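Local coordinates for protein multiheme cytochrome cf (Carboxydothermus ferrireducens DSM 11255, PDB 6QVM) that probably passes electrons through its eleven c-type hemes to extracellular ferric iron while anchored in the S-layer of the cell, at residues K46-P49 and G50-G53; M246-T249 and P250-G254; E201-K204 and A205-V209. One frame throughout, in Å; residues are numbered along the deposited sequence.

Interaction 1 (K46-P49 and G50-G53); sequences KSQP and GQQG
The carbonyl oxygen of Lys46 opens the contact through a water that donates to it and also to Gln51 OE1, lying 2.8 Å from Lys46 O and 2.9 Å from Gln51 OE1. The two oxygens are both acceptors, and the water donates to both, which probably eases their approach. Ser47 comes next and turns its hydroxyl against the far end of the loop: Gly53 N donates to Ser47 OG over 2.7 Å, in a clearly bent bond. The same hydroxyl is hydrogen-bonded to Asp55 OD1, which ties the base of the loop to the chain that follows. At Gln48 the backbone works in both directions. Its N-H runs nearly straight, at 167°, to Gln51 OE1 at 2.9 Å, while its carbonyl oxygen takes the N-H of Gln51, with Gln51 N 2.7 Å from Gln48 O. This second bond closes a type II beta turn, with Pro49 and Gly50 at its corners, in the loop between helices 35-38 and 59-63. CG of Gln51 stands anti to the backbone N (chi1 -175°) and a bend at chi2 turns the amide across to the opposite leg, where OE1 is gripped by both the Gln48 amide and the water. Pro49 fixes phi at the first corner. Gly50 follows with phi 92°, where a side chain would be jammed against Pro49 O, and the chain doubles back so that the two halves run nearly antiparallel.

Interaction 2 (M246-T249 and P250-G254); sequences MVKT and PDFFG. With HEC (heme c), chain J.
Lys248 and Phe252 carry this contact, where edge strand 247-248 of an antiparallel sheet gives way to the 3-10 turn 250-253. Strand 270-275 is its neighbour in the sheet, and Lys248 pairs with Val273 through the backbone. Most of the contact with the Phe252 ring comes from one lysine chain, bent at chi2 (-56°) and then extended across one face of the ring. Lys248 CG and CD lie against CG and CD2 of Phe252, and Lys248 CE makes a CH-pi contact 3.6 Å from the ring centroid. Beyond it, NZ stays over the same face in a cation-pi contact, 4.2 Å from the centroid of the Phe252 ring and 27° off its normal, while also bonding to Asn245 OD1. A serine in its place would probably leave that face of Phe252 without its aliphatic cover and its cation, and Asn245 OD1 without its ammonium partner. The two phenyl rings meet as well: CD2 of Phe252 stands 3.6 Å above the centre of the Phe253 ring, whose CE2 is 3.9 Å from Lys248 CB. Phe253 also reaches Val273, so the turn is packed onto the sheet. Among the hydrogen bonds, Phe252 N donates to Thr249 O over 3.0 Å, coming from above the carbonyl plane, and Phe253 N to Pro250 O continues the turn. The side chains of Thr249 and Asp251 lie alongside each other and point the same way, with Thr249 OG1 and Asp251 OD1 3.3 Å apart, at best a weak bond. At the other end of the segment Met246 lines heme pockets, its SD 3.4 Å from the propionate carbon CGD of a heme c.

Interaction 3 (E201-K204 and A205-V209); sequences EVVK and AFNAV
Successive i to i+4 bonds join residues 201-204 to residues 205-208 over about two turns of alpha-helix 199-212: Ala205 N to Glu201 O at 3.0 Å, Phe206 N to Val202 O at 2.7 Å, Asn207 N to Val203 O at 2.8 Å, and a weak one from Ala208 N to Lys204 O at 3.4 Å. On the buried side the methyl of Ala205 fits against the backbone, its CB 3.4 Å from Val202 O, and reaches Leu132 and Leu136 of helix 129-139. Phe206 has CG anti to its backbone N (chi1 -177°), which carries the ring away from the preceding turn and onto Glu108, Arg111 and Val112 of helix 102-113. Val209 touches both of these helices, so this face joins three helices of the region. Elsewhere on the helix, Glu201 OE2 forms a long, weak ion pair with Lys129. The exposed Asn207 folds its amide back over the preceding turn, with CG beside the backbone N, and its side chain crosses that of Val203 obliquely. Asn207 CG lies 3.1 Å from Val203 O, a close approach without a side-chain hydrogen bond, and Asn207 ND2 is 3.8 Å from the methyl Val203 CG1.

All three contacts are local, made within continuous stretches of chain, yet each belongs to a different part of the protein. Interactions 1 and 3 lie on the same side of the chain's centre, with centres 23 Å apart; the centre of interaction 2 is 54 Å from that of interaction 1 and 42 Å from that of interaction 3. Interaction 1 is a surface loop held by polar groups and a water. Interaction 2, also at the surface, relies on lysine and phenyl groups at a sheet edge and reaches heme pockets through Met246. Interaction 3 is partly buried: regular helix bonding supports an apolar face turned to neighbouring helices. None shares a secondary-structure element with another.

Interaction 1 (K46-P49 and G50-G53)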
ATOM      1  N   LYS A  46      34.101  -6.073  17.647  1.00 32.49           N
ATOM      2  CA  LYS A  46      33.556  -6.661  18.859  1.00 41.17           C
ATOM      3  C   LYS A  46      34.557  -6.627  20.002  1.00 42.23           C
ATOM      4  O   LYS A  46      35.743  -6.917  19.826  1.00 46.64           O
ATOM      5  CB  LYS A  46      33.112  -8.100  18.606  1.00 54.28           C
ATOM      6  CG  LYS A  46      32.477  -8.763  19.820  1.00 62.76           C
ATOM      7  CD  LYS A  46      31.661  -9.982  19.429  1.00 68.84           C
ATOM      8  CE  LYS A  46      31.287 -10.801  20.653  1.00 72.99           C
ATOM      9  NZ  LYS A  46      30.720 -12.123  20.280  1.00 78.60           N
ATOM     10  N   SER A  47      34.063  -6.263  21.183  1.00 40.69           N
ATOM     11  CA  SER A  47      34.845  -6.349  22.408  1.00 52.74           C
ATOM     12  C   SER A  47      34.754  -7.762  22.968  1.00 58.57           C
ATOM     13  O   SER A  47      33.655  -8.279  23.194  1.00 66.30           O
ATOM     14  CB  SER A  47      34.349  -5.342  23.443  1.00 40.48           C
ATOM     15  OG  SER A  47      34.684  -4.017  23.076  1.00 50.72           O
ATOM     16  N   GLN A  48      35.901  -8.388  23.170  1.00 60.44           N
ATOM     17  CA  GLN A  48      35.900  -9.565  24.015  1.00 67.31           C
ATOM     18  C   GLN A  48      35.780  -9.128  25.476  1.00 61.48           C
ATOM     19  O   GLN A  48      36.121  -7.991  25.810  1.00 54.91           O
ATOM     20  CB  GLN A  48      37.174 -10.379  23.802  1.00 53.30           C
ATOM     21  CG  GLN A  48      37.135 -11.240  22.541  1.00 54.89           C
ATOM     22  CD  GLN A  48      35.966 -12.214  22.539  1.00 60.72           C
ATOM     23  OE1 GLN A  48      35.762 -12.955  23.501  1.00 81.03           O
ATOM     24  NE2 GLN A  48      35.187 -12.207  21.463  1.00 56.69           N
ATOM     25  N   PRO A  49      35.275  -9.998  26.353  1.00 81.55           N
ATOM     26  CA  PRO A  49      35.123  -9.620  27.766  1.00 74.72           C
ATOM     27  C   PRO A  49      36.414  -9.043  28.335  1.00 71.19           C
ATOM     28  O   PRO A  49      37.478  -9.648  28.243  1.00 82.73           O
ATOM     29  CB  PRO A  49      34.730 -10.941  28.435  1.00 70.38           C
ATOM     30  CG  PRO A  49      34.053 -11.706  27.356  1.00 66.39           C
ATOM     31  CD  PRO A  49      34.783 -11.362  26.092  1.00 75.30           C
ATOM     32  N   GLY A  50      36.315  -7.827  28.883  1.00 64.88           N
ATOM     33  CA  GLY A  50      37.452  -7.078  29.377  1.00 50.34           C
ATOM     34  C   GLY A  50      38.075  -6.142  28.365  1.00 63.14           C
ATOM     35  O   GLY A  50      38.651  -5.122  28.751  1.00 69.11           O
ATOM     36  N   GLN A  51      37.974  -6.469  27.080  1.00 62.99           N
ATOM     37  CA  GLN A  51      38.611  -5.676  26.043  1.00 59.18           C
ATOM     38  C   GLN A  51      37.761  -4.461  25.686  1.00 55.65           C
ATOM     39  O   GLN A  51      36.529  -4.496  25.757  1.00 63.79           O
ATOM     40  CB  GLN A  51      38.861  -6.533  24.801  1.00 57.91           C
ATOM     41  CG  GLN A  51      39.632  -5.836  23.679  1.00 57.99           C
ATOM     42  CD  GLN A  51      39.119  -6.220  22.305  1.00 62.92           C
ATOM     43  OE1 GLN A  51      38.248  -7.083  22.170  1.00 57.30           O
ATOM     44  NE2 GLN A  51      39.654  -5.577  21.275  1.00 55.77           N
ATOM     45  N   GLN A  52      38.442  -3.385  25.289  1.00 56.53           N
ATOM     46  CA  GLN A  52      37.813  -2.131  24.882  1.00 59.74           C
ATOM     47  C   GLN A  52      37.881  -2.028  23.357  1.00 60.02           C
ATOM     48  O   GLN A  52      38.679  -1.285  22.785  1.00 60.62           O
ATOM     49  CB  GLN A  52      38.475  -0.945  25.568  1.00 64.96           C
ATOM     50  CG  GLN A  52      38.005  -0.718  26.991  1.00 93.35           C
ATOM     51  CD  GLN A  52      38.824   0.331  27.717  1.00109.50           C
ATOM     52  OE1 GLN A  52      39.685   0.995  27.131  1.00118.61           O
ATOM     53  NE2 GLN A  52      38.561   0.484  29.004  1.00101.13           N
ATOM     54  N   GLY A  53      37.008  -2.781  22.694  1.00 52.31           N
ATOM     55  CA  GLY A  53      36.907  -2.728  21.255  1.00 50.99           C
ATOM     56  C   GLY A  53      36.159  -1.499  20.763  1.00 47.21           C
ATOM     57  O   GLY A  53      35.682  -0.663  21.530  1.00 42.25           O
TER
HETATM   58  O   HOH W   1      37.847  -8.688  19.825  1.00 39.91           O

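Interaction 2 (M246-T249 and P250-G254)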
ATOM      1  N   MET A 246     -10.070  -9.004   2.454  1.00 24.12           N
ATOM      2  CA  MET A 246     -10.715  -9.746   1.372  1.00 26.49           C
ATOM      3  C   MET A 246     -11.206 -11.120   1.821  1.00 28.94           C
ATOM      4  O   MET A 246     -12.236 -11.601   1.330  1.00 28.81           O
ATOM      5  CB  MET A 246      -9.749  -9.887   0.193  1.00 35.43           C
ATOM      6  CG  MET A 246     -10.278 -10.698  -0.982  1.00 34.16           C
ATOM      7  SD  MET A 246     -11.617  -9.880  -1.871  1.00 39.00           S
ATOM      8  CE  MET A 246     -11.741 -10.906  -3.334  1.00 34.29           C
ATOM      9  N   VAL A 247     -10.506 -11.755   2.758  1.00 20.16           N
ATOM     10  CA  VAL A 247     -10.784 -13.135   3.145  1.00 23.39           C
ATOM     11  C   VAL A 247     -10.963 -13.193   4.655  1.00 26.06           C
ATOM     12  O   VAL A 247     -10.046 -12.843   5.410  1.00 34.11           O
ATOM     13  CB  VAL A 247      -9.665 -14.088   2.690  1.00 26.77           C
ATOM     14  CG1 VAL A 247      -9.950 -15.504   3.141  1.00 19.04           C
ATOM     15  CG2 VAL A 247      -9.493 -14.019   1.176  1.00 18.26           C
ATOM     16  N   LYS A 248     -12.132 -13.648   5.093  1.00 26.82           N
ATOM     17  CA  LYS A 248     -12.474 -13.739   6.504  1.00 27.59           C
ATOM     18  C   LYS A 248     -12.886 -15.158   6.869  1.00 30.40           C
ATOM     19  O   LYS A 248     -13.171 -15.991   6.003  1.00 28.27           O
ATOM     20  CB  LYS A 248     -13.615 -12.784   6.872  1.00 32.74           C
ATOM     21  CG  LYS A 248     -13.281 -11.313   6.715  1.00 29.77           C
ATOM     22  CD  LYS A 248     -12.053 -10.972   7.531  1.00 32.43           C
ATOM     23  CE  LYS A 248     -11.789  -9.484   7.531  1.00 31.59           C
ATOM     24  NZ  LYS A 248     -10.544  -9.157   8.268  1.00 27.13           N
ATOM     25  N   THR A 249     -12.927 -15.416   8.173  1.00 24.66           N
ATOM     26  CA  THR A 249     -13.618 -16.567   8.728  1.00 36.78           C
ATOM     27  C   THR A 249     -14.976 -16.128   9.265  1.00 36.76           C
ATOM     28  O   THR A 249     -15.168 -14.957   9.613  1.00 36.70           O
ATOM     29  CB  THR A 249     -12.786 -17.221   9.838  1.00 36.06           C
ATOM     30  OG1 THR A 249     -12.483 -16.254  10.852  1.00 41.84           O
ATOM     31  CG2 THR A 249     -11.492 -17.803   9.279  1.00 27.53           C
ATOM     32  N   PRO A 250     -15.954 -17.041   9.317  1.00 43.31           N
ATOM     33  CA  PRO A 250     -17.330 -16.634   9.677  1.00 40.83           C
ATOM     34  C   PRO A 250     -17.477 -15.946  11.031  1.00 46.05           C
ATOM     35  O   PRO A 250     -18.339 -15.069  11.168  1.00 49.70           O
ATOM     36  CB  PRO A 250     -18.098 -17.961   9.631  1.00 48.62           C
ATOM     37  CG  PRO A 250     -17.384 -18.744   8.590  1.00 41.52           C
ATOM     38  CD  PRO A 250     -15.920 -18.408   8.761  1.00 39.37           C
ATOM     39  N   ASP A 251     -16.681 -16.308  12.043  1.00 41.11           N
ATOM     40  CA  ASP A 251     -16.854 -15.685  13.355  1.00 44.23           C
ATOM     41  C   ASP A 251     -16.562 -14.187  13.328  1.00 42.17           C
ATOM     42  O   ASP A 251     -16.962 -13.468  14.249  1.00 46.49           O
ATOM     43  CB  ASP A 251     -15.968 -16.380  14.400  1.00 42.71           C
ATOM     44  CG  ASP A 251     -14.520 -16.502  13.960  1.00 64.55           C
ATOM     45  OD1 ASP A 251     -13.852 -15.459  13.792  1.00 63.14           O
ATOM     46  OD2 ASP A 251     -14.052 -17.647  13.785  1.00 92.16           O
ATOM     47  N   PHE A 252     -15.881 -13.709  12.285  1.00 32.21           N
ATOM     48  CA  PHE A 252     -15.592 -12.284  12.149  1.00 31.18           C
ATOM     49  C   PHE A 252     -16.865 -11.447  12.068  1.00 39.91           C
ATOM     50  O   PHE A 252     -16.867 -10.279  12.473  1.00 42.04           O
ATOM     51  CB  PHE A 252     -14.722 -12.073  10.908  1.00 23.55           C
ATOM     52  CG  PHE A 252     -14.531 -10.632  10.512  1.00 27.68           C
ATOM     53  CD1 PHE A 252     -13.571  -9.845  11.131  1.00 22.25           C
ATOM     54  CD2 PHE A 252     -15.294 -10.073   9.496  1.00 24.34           C
ATOM     55  CE1 PHE A 252     -13.383  -8.530  10.752  1.00 21.43           C
ATOM     56  CE2 PHE A 252     -15.109  -8.762   9.114  1.00 24.59           C
ATOM     57  CZ  PHE A 252     -14.150  -7.992   9.738  1.00 23.12           C
ATOM     58  N   PHE A 253     -17.952 -12.019  11.558  1.00 35.85           N
ATOM     59  CA  PHE A 253     -19.181 -11.270  11.345  1.00 30.23           C
ATOM     60  C   PHE A 253     -20.172 -11.394  12.496  1.00 34.40           C
ATOM     61  O   PHE A 253     -21.279 -10.863  12.392  1.00 36.91           O
ATOM     62  CB  PHE A 253     -19.849 -11.714  10.037  1.00 26.29           C
ATOM     63  CG  PHE A 253     -19.019 -11.446   8.812  1.00 33.67           C
ATOM     64  CD1 PHE A 253     -19.079 -10.219   8.172  1.00 29.17           C
ATOM     65  CD2 PHE A 253     -18.184 -12.424   8.298  1.00 33.84           C
ATOM     66  CE1 PHE A 253     -18.314  -9.969   7.047  1.00 33.76           C
ATOM     67  CE2 PHE A 253     -17.421 -12.183   7.170  1.00 34.09           C
ATOM     68  CZ  PHE A 253     -17.483 -10.952   6.546  1.00 33.94           C
ATOM     69  N   GLY A 254     -19.807 -12.058  13.585  1.00 45.02           N
ATOM     70  CA  GLY A 254     -20.740 -12.189  14.695  1.00 45.09           C
ATOM     71  C   GLY A 254     -22.010 -12.901  14.273  1.00 45.92           C
ATOM     72  O   GLY A 254     -21.982 -13.967  13.650  1.00 43.67           O
TER
HETATM   73 FE   HEC J 706      -5.924  -4.035  -5.238  1.00 22.82          FE
HETATM   74  CHA HEC J 706      -9.177  -3.876  -4.251  1.00 20.75           C
HETATM   75  CHB HEC J 706      -5.982  -0.655  -5.941  1.00 22.39           C
HETATM   76  CHC HEC J 706      -2.514  -4.065  -5.699  1.00 23.10           C
HETATM   77  CHD HEC J 706      -5.944  -7.489  -5.112  1.00 21.19           C
HETATM   78  NA  HEC J 706      -7.304  -2.540  -5.111  1.00 25.45           N
HETATM   79  C1A HEC J 706      -8.617  -2.708  -4.721  1.00 24.65           C
HETATM   80  C2A HEC J 706      -9.306  -1.445  -4.891  1.00 27.75           C
HETATM   81  C3A HEC J 706      -8.426  -0.556  -5.362  1.00 26.70           C
HETATM   82  C4A HEC J 706      -7.154  -1.230  -5.514  1.00 24.87           C
HETATM   83  CMA HEC J 706      -8.725   0.918  -5.698  1.00 24.37           C
HETATM   84  CAA HEC J 706     -10.797  -1.189  -4.585  1.00 22.42           C
HETATM   85  CBA HEC J 706     -10.931  -0.644  -3.166  1.00 30.42           C
HETATM   86  CGA HEC J 706     -12.369  -0.263  -2.933  1.00 43.84           C
HETATM   87  O1A HEC J 706     -13.284  -0.996  -3.403  1.00 39.84           O
HETATM   88  O2A HEC J 706     -12.597   0.779  -2.265  1.00 41.83           O
HETATM   89  NB  HEC J 706      -4.514  -2.626  -5.737  1.00 18.42           N
HETATM   90  C1B HEC J 706      -4.749  -1.276  -5.929  1.00 22.60           C
HETATM   91  C2B HEC J 706      -3.476  -0.621  -6.124  1.00 20.29           C
HETATM   92  C3B HEC J 706      -2.511  -1.562  -6.068  1.00 18.34           C
HETATM   93  C4B HEC J 706      -3.151  -2.844  -5.817  1.00 19.60           C
HETATM   94  CMB HEC J 706      -3.333   0.894  -6.397  1.00 24.03           C
HETATM   95  CAB HEC J 706      -0.985  -1.348  -6.231  1.00 30.02           C
HETATM   96  CBB HEC J 706      -0.403  -0.358  -5.191  1.00 19.83           C
HETATM   97  NC  HEC J 706      -4.513  -5.510  -5.439  1.00 19.12           N
HETATM   98  C1C HEC J 706      -3.144  -5.291  -5.533  1.00 17.92           C
HETATM   99  C2C HEC J 706      -2.471  -6.579  -5.457  1.00 17.97           C
HETATM  100  C3C HEC J 706      -3.409  -7.529  -5.228  1.00 20.22           C
HETATM  101  C4C HEC J 706      -4.713  -6.871  -5.257  1.00 20.82           C
HETATM  102  CMC HEC J 706      -0.933  -6.769  -5.461  1.00 16.37           C
HETATM  103  CAC HEC J 706      -3.207  -9.069  -5.079  1.00 25.65           C
HETATM  104  CBC HEC J 706      -2.269  -9.470  -3.913  1.00 21.70           C
HETATM  105  ND  HEC J 706      -7.336  -5.459  -4.760  1.00 18.96           N
HETATM  106  C1D HEC J 706      -7.120  -6.840  -4.777  1.00 21.11           C
HETATM  107  C2D HEC J 706      -8.348  -7.495  -4.396  1.00 23.80           C
HETATM  108  C3D HEC J 706      -9.349  -6.366  -4.130  1.00 24.02           C
HETATM  109  C4D HEC J 706      -8.636  -5.138  -4.377  1.00 22.53           C
HETATM  110  CMD HEC J 706      -8.610  -9.009  -4.278  1.00 26.00           C
HETATM  111  CAD HEC J 706     -10.807  -6.504  -3.664  1.00 24.10           C
HETATM  112  CBD HEC J 706     -10.763  -6.304  -2.145  1.00 26.78           C
HETATM  113  CGD HEC J 706     -12.096  -6.575  -1.495  1.00 33.65           C
HETATM  114  O1D HEC J 706     -13.131  -6.472  -2.205  1.00 33.09           O
HETATM  115  O2D HEC J 706     -12.118  -6.883  -0.272  1.00 34.62           O

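Interaction 3 (E201-K204 and A205-V209)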
ATOM      1  N   GLU A 201      21.396 -14.636  39.340  1.00 48.50           N
ATOM      2  CA  GLU A 201      20.567 -15.836  39.267  1.00 54.69           C
ATOM      3  C   GLU A 201      19.383 -15.641  38.327  1.00 45.87           C
ATOM      4  O   GLU A 201      18.997 -16.573  37.613  1.00 49.05           O
ATOM      5  CB  GLU A 201      20.097 -16.231  40.663  1.00 62.55           C
ATOM      6  CG  GLU A 201      21.240 -16.664  41.569  1.00 74.49           C
ATOM      7  CD  GLU A 201      20.768 -17.069  42.955  1.00 84.28           C
ATOM      8  OE1 GLU A 201      20.226 -16.201  43.677  1.00 57.76           O
ATOM      9  OE2 GLU A 201      20.907 -18.263  43.306  1.00 77.87           O
ATOM     10  N   VAL A 202      18.798 -14.441  38.313  1.00 44.69           N
ATOM     11  CA  VAL A 202      17.730 -14.134  37.362  1.00 47.94           C
ATOM     12  C   VAL A 202      18.247 -14.240  35.933  1.00 47.74           C
ATOM     13  O   VAL A 202      17.620 -14.863  35.068  1.00 44.01           O
ATOM     14  CB  VAL A 202      17.144 -12.738  37.645  1.00 46.28           C
ATOM     15  CG1 VAL A 202      16.167 -12.342  36.549  1.00 50.89           C
ATOM     16  CG2 VAL A 202      16.462 -12.711  39.003  1.00 50.52           C
ATOM     17  N   VAL A 203      19.412 -13.642  35.670  1.00 43.83           N
ATOM     18  CA  VAL A 203      19.965 -13.638  34.319  1.00 39.59           C
ATOM     19  C   VAL A 203      20.362 -15.045  33.895  1.00 40.82           C
ATOM     20  O   VAL A 203      20.154 -15.442  32.743  1.00 43.37           O
ATOM     21  CB  VAL A 203      21.146 -12.654  34.241  1.00 39.34           C
ATOM     22  CG1 VAL A 203      21.981 -12.902  32.989  1.00 31.90           C
ATOM     23  CG2 VAL A 203      20.633 -11.232  34.272  1.00 30.96           C
ATOM     24  N   LYS A 204      20.920 -15.829  34.818  1.00 42.75           N
ATOM     25  CA  LYS A 204      21.241 -17.217  34.497  1.00 44.53           C
ATOM     26  C   LYS A 204      19.981 -18.016  34.194  1.00 48.93           C
ATOM     27  O   LYS A 204      20.007 -18.935  33.367  1.00 56.47           O
ATOM     28  CB  LYS A 204      22.030 -17.846  35.647  1.00 42.64           C
ATOM     29  CG  LYS A 204      22.610 -19.223  35.354  1.00 46.67           C
ATOM     30  CD  LYS A 204      23.918 -19.427  36.099  1.00 61.08           C
ATOM     31  CE  LYS A 204      24.439 -20.841  35.925  1.00 65.09           C
ATOM     32  NZ  LYS A 204      23.591 -21.826  36.645  1.00 67.44           N
ATOM     33  N   ALA A 205      18.868 -17.669  34.840  1.00 50.56           N
ATOM     34  CA  ALA A 205      17.600 -18.323  34.539  1.00 47.77           C
ATOM     35  C   ALA A 205      17.044 -17.837  33.205  1.00 49.02           C
ATOM     36  O   ALA A 205      16.556 -18.635  32.397  1.00 45.22           O
ATOM     37  CB  ALA A 205      16.601 -18.086  35.670  1.00 45.53           C
ATOM     38  N   PHE A 206      17.123 -16.527  32.953  1.00 39.84           N
ATOM     39  CA  PHE A 206      16.653 -15.969  31.686  1.00 42.05           C
ATOM     40  C   PHE A 206      17.423 -16.552  30.505  1.00 45.80           C
ATOM     41  O   PHE A 206      16.837 -16.840  29.454  1.00 41.83           O
ATOM     42  CB  PHE A 206      16.777 -14.443  31.723  1.00 40.49           C
ATOM     43  CG  PHE A 206      16.255 -13.756  30.494  1.00 48.28           C
ATOM     44  CD1 PHE A 206      14.939 -13.913  30.097  1.00 46.66           C
ATOM     45  CD2 PHE A 206      17.084 -12.939  29.739  1.00 44.94           C
ATOM     46  CE1 PHE A 206      14.456 -13.271  28.965  1.00 46.59           C
ATOM     47  CE2 PHE A 206      16.610 -12.299  28.605  1.00 42.41           C
ATOM     48  CZ  PHE A 206      15.294 -12.464  28.218  1.00 44.34           C
ATOM     49  N   ASN A 207      18.735 -16.762  30.673  1.00 38.31           N
ATOM     50  CA  ASN A 207      19.536 -17.357  29.607  1.00 42.52           C
ATOM     51  C   ASN A 207      19.044 -18.758  29.266  1.00 46.29           C
ATOM     52  O   ASN A 207      19.057 -19.161  28.097  1.00 57.30           O
ATOM     53  CB  ASN A 207      21.016 -17.380  30.004  1.00 37.04           C
ATOM     54  CG  ASN A 207      21.628 -15.995  30.042  1.00 49.27           C
ATOM     55  OD1 ASN A 207      21.074 -15.045  29.482  1.00 46.50           O
ATOM     56  ND2 ASN A 207      22.761 -15.868  30.723  1.00 54.34           N
ATOM     57  N   ALA A 208      18.618 -19.521  30.275  1.00 47.43           N
ATOM     58  CA  ALA A 208      18.088 -20.855  30.019  1.00 47.91           C
ATOM     59  C   ALA A 208      16.767 -20.799  29.260  1.00 52.52           C
ATOM     60  O   ALA A 208      16.484 -21.680  28.439  1.00 55.92           O
ATOM     61  CB  ALA A 208      17.914 -21.613  31.334  1.00 48.52           C
ATOM     62  N   VAL A 209      15.948 -19.778  29.525  1.00 37.19           N
ATOM     63  CA  VAL A 209      14.744 -19.566  28.728  1.00 43.23           C
ATOM     64  C   VAL A 209      15.113 -19.176  27.302  1.00 48.10           C
ATOM     65  O   VAL A 209      14.519 -19.664  26.333  1.00 55.63           O
ATOM     66  CB  VAL A 209      13.845 -18.503  29.387  1.00 45.24           C
ATOM     67  CG1 VAL A 209      12.598 -18.282  28.558  1.00 47.09           C
ATOM     68  CG2 VAL A 209      13.485 -18.903  30.810  1.00 45.78           C
TER